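Local coordinates for protein reducing end xylose-releasing exo-oligoxylanase (Bacillus halodurans, PDB 1WU4) that hydrolyses xylooligosaccharides of three or more units, releasing xylose from the reducing end with inversion of the anomeric configuration, at residues M72-M77 with S264-A269; Y257-S262 with E311-K316. The protein carries 1 engineered substitution. All blocks are in the same frame, centred on the assembly; numbering follows the deposited sequence.

Contact 1: residues M72-M77 with S264-A269; sequences MSYGMM and SYRVAA
A single polar contact between Tyr-74 and Arg-266 joins two helices, 69-81 and 265-278, in the middle of the (alpha/alpha)6 barrel of this family 8 glycoside hydrolase. It is made entirely by long side chains: the nearest CA atoms, those of Tyr-74 and Arg-266, are 12.6 Å apart, and only 68 Å² is buried between the two segments. The bond itself runs from Arg-266 NH1 to Tyr-74 OH at 3.1 Å, with an N-H...O angle of 150°. The hydroxyl sits near the guanidinium edge but tilted somewhat from its plane, and the ring and guanidinium planes stand 86° apart, which excludes stacking. The guanidinium has partners on every nitrogen: NH1 also forms a salt bridge with Glu-70 OE2, NH2 bonds to Ser-197 OG and NE to the backbone oxygen of Asp-263. Glu-70 and Asp-263 are, by similarity, the proton donor and the proton acceptor; the arginine thus probably orients the carboxylate of the first and ties down the backbone at the second. The Tyr-74 ring makes edge-to-face pairs with Phe-367 and Tyr-132. Along the arginine, a near-anti chi2 (171°) carries CD out to the hydroxyl and the bend at chi3 then turns the guanidinium beside it, leaving Arg-266 CD 3.3 Å from Tyr-74 OH.

Contact 2: residues Y257-S262 with E311-K316; sequences YGHFFS and EPFEEK
His-259 and Phe-313 form a T-shaped aromatic pair, in which the edge of the phenylalanine meets the imidazole face; it joins the loop before helix 265-278 to the short strand 312-313 at the surface, outside the helices of the (alpha/alpha)6 barrel. The centroids lie 4.8 Å apart with the planes at 57°, so the T is well short of upright. Phe-313 CZ stands over the centre of the imidazole and comes within 3.6 Å of His-259 NE2, while Phe-313 CE2 reaches His-259 CG at 3.8 Å. Both CB atoms point toward the opposing segment, and the two side chains cross at about a right angle. A second cluster gathers round Phe-261. Its CE2 meets the backbone oxygen of Lys-316, Phe-261 CE2 to Lys-316 O being 3.8 Å, and this oxygen lies in the ring plane. The carboxylate of Glu-315 comes to the same ring obliquely, its plane turned 42° from that of the phenyl group. Extended beyond CG, the glutamate spans the gap across the segments. Farther out, Arg-305 of strand 304-306 links the two clusters: it forms a salt bridge with Glu-315 OE1, a cation-pi contact with Phe-261 and backbone hydrogen bonds with Phe-313 and Glu-315. The salt bridge on OE1 probably holds the carboxylate in place, with Glu-315 OE2 resting 3.8 Å from Phe-261 CZ.

In the fold
The centres of the two contacts are 20 Å apart: contact 1 lies about 2 Å from the centre of the chain, contact 2 at the surface. Their segments alternate in the order 72-77, 257-262, 264-269, 311-316, all within the family 8 range. Only Asp-263, the proton acceptor by similarity, separates 257-262 from 264-269, so the loop of contact 2 runs directly into helix 265-278 of contact 1. The two also touch through space, with Tyr-265 CE1 3.5 Å from Phe-260 CE2. One segment of each contact thus flanks Asp-263, 257-262 before it and 264-269 after, while 72-77 follows just after Glu-70, so that contact 1 alone reaches both catalytic residues.

Contact 1: residues M72-M77 with S264-A269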
loop_
_atom_site.group_PDB
_atom_site.type_symbol
_atom_site.label_atom_id
_atom_site.label_comp_id
_atom_site.label_asym_id
_atom_site.label_seq_id
_atom_site.Cartn_x
_atom_site.Cartn_y
_atom_site.Cartn_z
ATOM N N MET A 72 8.703 -3.682 -4.659
ATOM C CA MET A 72 8.457 -4.714 -5.653
ATOM C C MET A 72 6.969 -5.058 -5.699
ATOM O O MET A 72 6.395 -5.190 -6.781
ATOM C CB MET A 72 9.291 -5.962 -5.344
ATOM C CG MET A 72 10.796 -5.719 -5.438
ATOM S SD MET A 72 11.318 -5.200 -7.097
ATOM C CE MET A 72 11.923 -6.769 -7.757
ATOM N N SER A 73 6.343 -5.196 -4.531
ATOM C CA SER A 73 4.918 -5.512 -4.494
ATOM C C SER A 73 4.107 -4.336 -5.047
ATOM O O SER A 73 3.111 -4.536 -5.742
ATOM C CB SER A 73 4.476 -5.873 -3.067
ATOM O OG SER A 73 4.585 -4.781 -2.176
ATOM N N TYR A 74 4.538 -3.112 -4.748
ATOM C CA TYR A 74 3.862 -1.928 -5.275
ATOM C C TYR A 74 3.975 -1.949 -6.799
ATOM O O TYR A 74 3.002 -1.700 -7.509
ATOM C CB TYR A 74 4.520 -0.635 -4.782
ATOM C CG TYR A 74 4.182 -0.176 -3.377
ATOM C CD1 TYR A 74 3.188 -0.796 -2.616
ATOM C CD2 TYR A 74 4.859 0.907 -2.817
ATOM C CE1 TYR A 74 2.882 -0.339 -1.324
ATOM C CE2 TYR A 74 4.561 1.367 -1.540
ATOM C CZ TYR A 74 3.577 0.744 -0.798
ATOM O OH TYR A 74 3.299 1.215 0.468
ATOM N N GLY A 75 5.185 -2.229 -7.286
ATOM C CA GLY A 75 5.432 -2.269 -8.718
ATOM C C GLY A 75 4.555 -3.269 -9.438
ATOM O O GLY A 75 4.048 -2.998 -10.526
ATOM N N MET A 76 4.386 -4.440 -8.838
ATOM C CA MET A 76 3.538 -5.463 -9.427
ATOM C C MET A 76 2.087 -4.981 -9.446
ATOM O O MET A 76 1.384 -5.164 -10.435
ATOM C CB MET A 76 3.675 -6.774 -8.648
ATOM C CG MET A 76 4.962 -7.515 -8.986
ATOM S SD MET A 76 5.380 -8.821 -7.824
ATOM C CE MET A 76 3.979 -9.917 -8.017
ATOM N N MET A 77 1.641 -4.349 -8.364
ATOM C CA MET A 77 0.272 -3.846 -8.328
ATOM C C MET A 77 0.081 -2.773 -9.403
ATOM O O MET A 77 -0.931 -2.756 -10.103
ATOM C CB MET A 77 -0.059 -3.269 -6.948
ATOM C CG MET A 77 -1.497 -2.762 -6.820
ATOM S SD MET A 77 -2.749 -4.014 -7.185
ATOM C CE MET A 77 -2.849 -4.853 -5.609
ATOM N N SER A 264 2.744 6.254 8.381
ATOM C CA SER A 264 1.405 6.767 8.668
ATOM C C SER A 264 0.636 7.376 7.509
ATOM O O SER A 264 -0.591 7.289 7.465
ATOM C CB SER A 264 1.476 7.833 9.766
ATOM O OG SER A 264 2.265 7.419 10.864
ATOM N N TYR A 265 1.347 8.020 6.593
ATOM C CA TYR A 265 0.697 8.686 5.476
ATOM C C TYR A 265 -0.242 7.780 4.695
ATOM O O TYR A 265 -1.277 8.224 4.200
ATOM C CB TYR A 265 1.748 9.279 4.531
ATOM C CG TYR A 265 2.737 10.217 5.194
ATOM C CD1 TYR A 265 2.488 10.761 6.458
ATOM C CD2 TYR A 265 3.919 10.576 4.545
ATOM C CE1 TYR A 265 3.394 11.637 7.056
ATOM C CE2 TYR A 265 4.827 11.453 5.134
ATOM C CZ TYR A 265 4.561 11.976 6.385
ATOM O OH TYR A 265 5.462 12.834 6.964
ATOM N N ARG A 266 0.111 6.503 4.601
ATOM C CA ARG A 266 -0.696 5.558 3.845
ATOM C C ARG A 266 -2.064 5.247 4.434
ATOM O O ARG A 266 -2.945 4.764 3.726
ATOM C CB ARG A 266 0.100 4.272 3.632
ATOM C CG ARG A 266 1.358 4.523 2.819
ATOM C CD ARG A 266 2.279 3.323 2.777
ATOM N NE ARG A 266 2.763 2.966 4.104
ATOM C CZ ARG A 266 3.795 2.161 4.325
ATOM N NH1 ARG A 266 4.454 1.633 3.303
ATOM N NH2 ARG A 266 4.163 1.882 5.568
ATOM N N VAL A 267 -2.252 5.524 5.721
ATOM C CA VAL A 267 -3.541 5.265 6.351
ATOM C C VAL A 267 -4.674 5.998 5.624
ATOM O O VAL A 267 -5.697 5.396 5.304
ATOM C CB VAL A 267 -3.513 5.666 7.845
ATOM C CG1 VAL A 267 -4.916 5.607 8.434
ATOM C CG2 VAL A 267 -2.585 4.729 8.612
ATOM N N ALA A 268 -4.492 7.287 5.350
ATOM C CA ALA A 268 -5.524 8.053 4.653
ATOM C C ALA A 268 -5.802 7.469 3.272
ATOM O O ALA A 268 -6.954 7.386 2.841
ATOM C CB ALA A 268 -5.099 9.512 4.524
ATOM N N ALA A 269 -4.742 7.067 2.574
ATOM C CA ALA A 269 -4.891 6.490 1.243
ATOM C C ALA A 269 -5.663 5.177 1.302
ATOM O O ALA A 269 -6.541 4.931 0.475
ATOM C CB ALA A 269 -3.522 6.261 0.607
#

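Contact 2: residues Y257-S262 with E311-K316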
loop_
_atom_site.group_PDB
_atom_site.type_symbol
_atom_site.label_atom_id
_atom_site.label_comp_id
_atom_site.label_asym_id
_atom_site.label_seq_id
_atom_site.Cartn_x
_atom_site.Cartn_y
_atom_site.Cartn_z
ATOM N N TYR A 257 8.939 5.158 16.467
ATOM C CA TYR A 257 7.878 4.992 15.475
ATOM C C TYR A 257 6.470 5.267 15.999
ATOM O O TYR A 257 5.484 4.883 15.369
ATOM C CB TYR A 257 7.935 3.573 14.900
ATOM C CG TYR A 257 9.153 3.312 14.047
ATOM C CD1 TYR A 257 9.149 3.611 12.685
ATOM C CD2 TYR A 257 10.316 2.784 14.605
ATOM C CE1 TYR A 257 10.277 3.386 11.897
ATOM C CE2 TYR A 257 11.452 2.554 13.825
ATOM C CZ TYR A 257 11.423 2.858 12.474
ATOM O OH TYR A 257 12.540 2.627 11.701
ATOM N N GLY A 258 6.365 5.946 17.135
ATOM C CA GLY A 258 5.053 6.216 17.694
ATOM C C GLY A 258 4.393 7.521 17.292
ATOM O O GLY A 258 3.441 7.946 17.942
ATOM N N HIS A 259 4.859 8.146 16.215
ATOM C CA HIS A 259 4.295 9.420 15.787
ATOM C C HIS A 259 3.769 9.386 14.357
ATOM O O HIS A 259 3.810 8.346 13.694
ATOM C CB HIS A 259 5.360 10.509 15.944
ATOM C CG HIS A 259 6.045 10.477 17.274
ATOM N ND1 HIS A 259 5.374 10.696 18.458
ATOM C CD2 HIS A 259 7.322 10.190 17.614
ATOM C CE1 HIS A 259 6.210 10.541 19.471
ATOM N NE2 HIS A 259 7.399 10.233 18.985
ATOM N N PHE A 260 3.249 10.520 13.896
ATOM C CA PHE A 260 2.726 10.613 12.538
ATOM C C PHE A 260 3.889 10.938 11.618
ATOM O O PHE A 260 4.389 12.066 11.599
ATOM C CB PHE A 260 1.665 11.711 12.429
ATOM C CG PHE A 260 0.975 11.747 11.093
ATOM C CD1 PHE A 260 0.063 10.755 10.742
ATOM C CD2 PHE A 260 1.248 12.757 10.178
ATOM C CE1 PHE A 260 -0.566 10.767 9.501
ATOM C CE2 PHE A 260 0.625 12.778 8.931
ATOM C CZ PHE A 260 -0.285 11.780 8.593
ATOM N N PHE A 261 4.329 9.934 10.869
ATOM C CA PHE A 261 5.441 10.111 9.955
ATOM C C PHE A 261 5.261 9.232 8.716
ATOM O O PHE A 261 4.163 8.757 8.434
ATOM C CB PHE A 261 6.766 9.804 10.668
ATOM C CG PHE A 261 7.936 10.611 10.157
ATOM C CD1 PHE A 261 9.121 9.984 9.794
ATOM C CD2 PHE A 261 7.856 12.001 10.055
ATOM C CE1 PHE A 261 10.211 10.725 9.336
ATOM C CE2 PHE A 261 8.943 12.750 9.598
ATOM C CZ PHE A 261 10.122 12.108 9.239
ATOM N N SER A 262 6.354 9.004 7.997
ATOM C CA SER A 262 6.345 8.244 6.747
ATOM C C SER A 262 5.367 7.081 6.574
ATOM O O SER A 262 4.591 7.073 5.623
ATOM C CB SER A 262 7.767 7.783 6.440
ATOM O OG SER A 262 8.648 8.894 6.495
ATOM N N GLU A 311 0.912 17.829 18.154
ATOM C CA GLU A 311 2.098 18.571 18.572
ATOM C C GLU A 311 3.207 18.393 17.543
ATOM O O GLU A 311 3.566 17.270 17.187
ATOM C CB GLU A 311 2.585 18.092 19.942
ATOM C CG GLU A 311 3.752 18.903 20.486
ATOM C CD GLU A 311 4.181 18.462 21.872
ATOM O OE1 GLU A 311 3.326 18.458 22.783
ATOM O OE2 GLU A 311 5.371 18.125 22.051
ATOM N N PRO A 312 3.769 19.504 17.051
ATOM C CA PRO A 312 4.835 19.417 16.052
ATOM C C PRO A 312 6.254 19.241 16.579
ATOM O O PRO A 312 6.606 19.743 17.647
ATOM C CB PRO A 312 4.683 20.726 15.291
ATOM C CG PRO A 312 4.337 21.683 16.401
ATOM C CD PRO A 312 3.314 20.899 17.215
ATOM N N PHE A 313 7.056 18.514 15.808
ATOM C CA PHE A 313 8.468 18.298 16.104
ATOM C C PHE A 313 9.181 19.302 15.206
ATOM O O PHE A 313 8.575 19.841 14.279
ATOM C CB PHE A 313 8.911 16.894 15.683
ATOM C CG PHE A 313 8.545 15.812 16.653
ATOM C CD1 PHE A 313 9.468 15.367 17.593
ATOM C CD2 PHE A 313 7.290 15.213 16.607
ATOM C CE1 PHE A 313 9.151 14.336 18.473
ATOM C CE2 PHE A 313 6.961 14.180 17.485
ATOM C CZ PHE A 313 7.895 13.740 18.420
ATOM N N GLU A 314 10.457 19.553 15.469
ATOM C CA GLU A 314 11.211 20.467 14.622
ATOM C C GLU A 314 11.463 19.781 13.284
ATOM O O GLU A 314 11.459 20.423 12.236
ATOM C CB GLU A 314 12.554 20.826 15.260
ATOM C CG GLU A 314 12.461 21.746 16.461
ATOM C CD GLU A 314 13.828 22.174 16.959
ATOM O OE1 GLU A 314 14.598 22.748 16.159
ATOM O OE2 GLU A 314 14.132 21.936 18.147
ATOM N N GLU A 315 11.675 18.469 13.331
ATOM C CA GLU A 315 11.948 17.695 12.125
ATOM C C GLU A 315 10.858 17.810 11.067
ATOM O O GLU A 315 9.669 17.657 11.351
ATOM C CB GLU A 315 12.163 16.214 12.471
ATOM C CG GLU A 315 12.338 15.334 11.234
ATOM C CD GLU A 315 12.681 13.891 11.557
ATOM O OE1 GLU A 315 12.252 13.382 12.614
ATOM O OE2 GLU A 315 13.373 13.255 10.732
ATOM N N LYS A 316 11.281 18.088 9.839
ATOM C CA LYS A 316 10.356 18.206 8.724
ATOM C C LYS A 316 10.008 16.823 8.193
ATOM O O LYS A 316 10.755 15.861 8.379
ATOM C CB LYS A 316 10.988 19.008 7.582
ATOM C CG LYS A 316 11.271 20.468 7.886
ATOM C CD LYS A 316 9.992 21.278 7.969
ATOM C CE LYS A 316 10.294 22.767 8.027
ATOM N NZ LYS A 316 11.013 23.221 6.804
#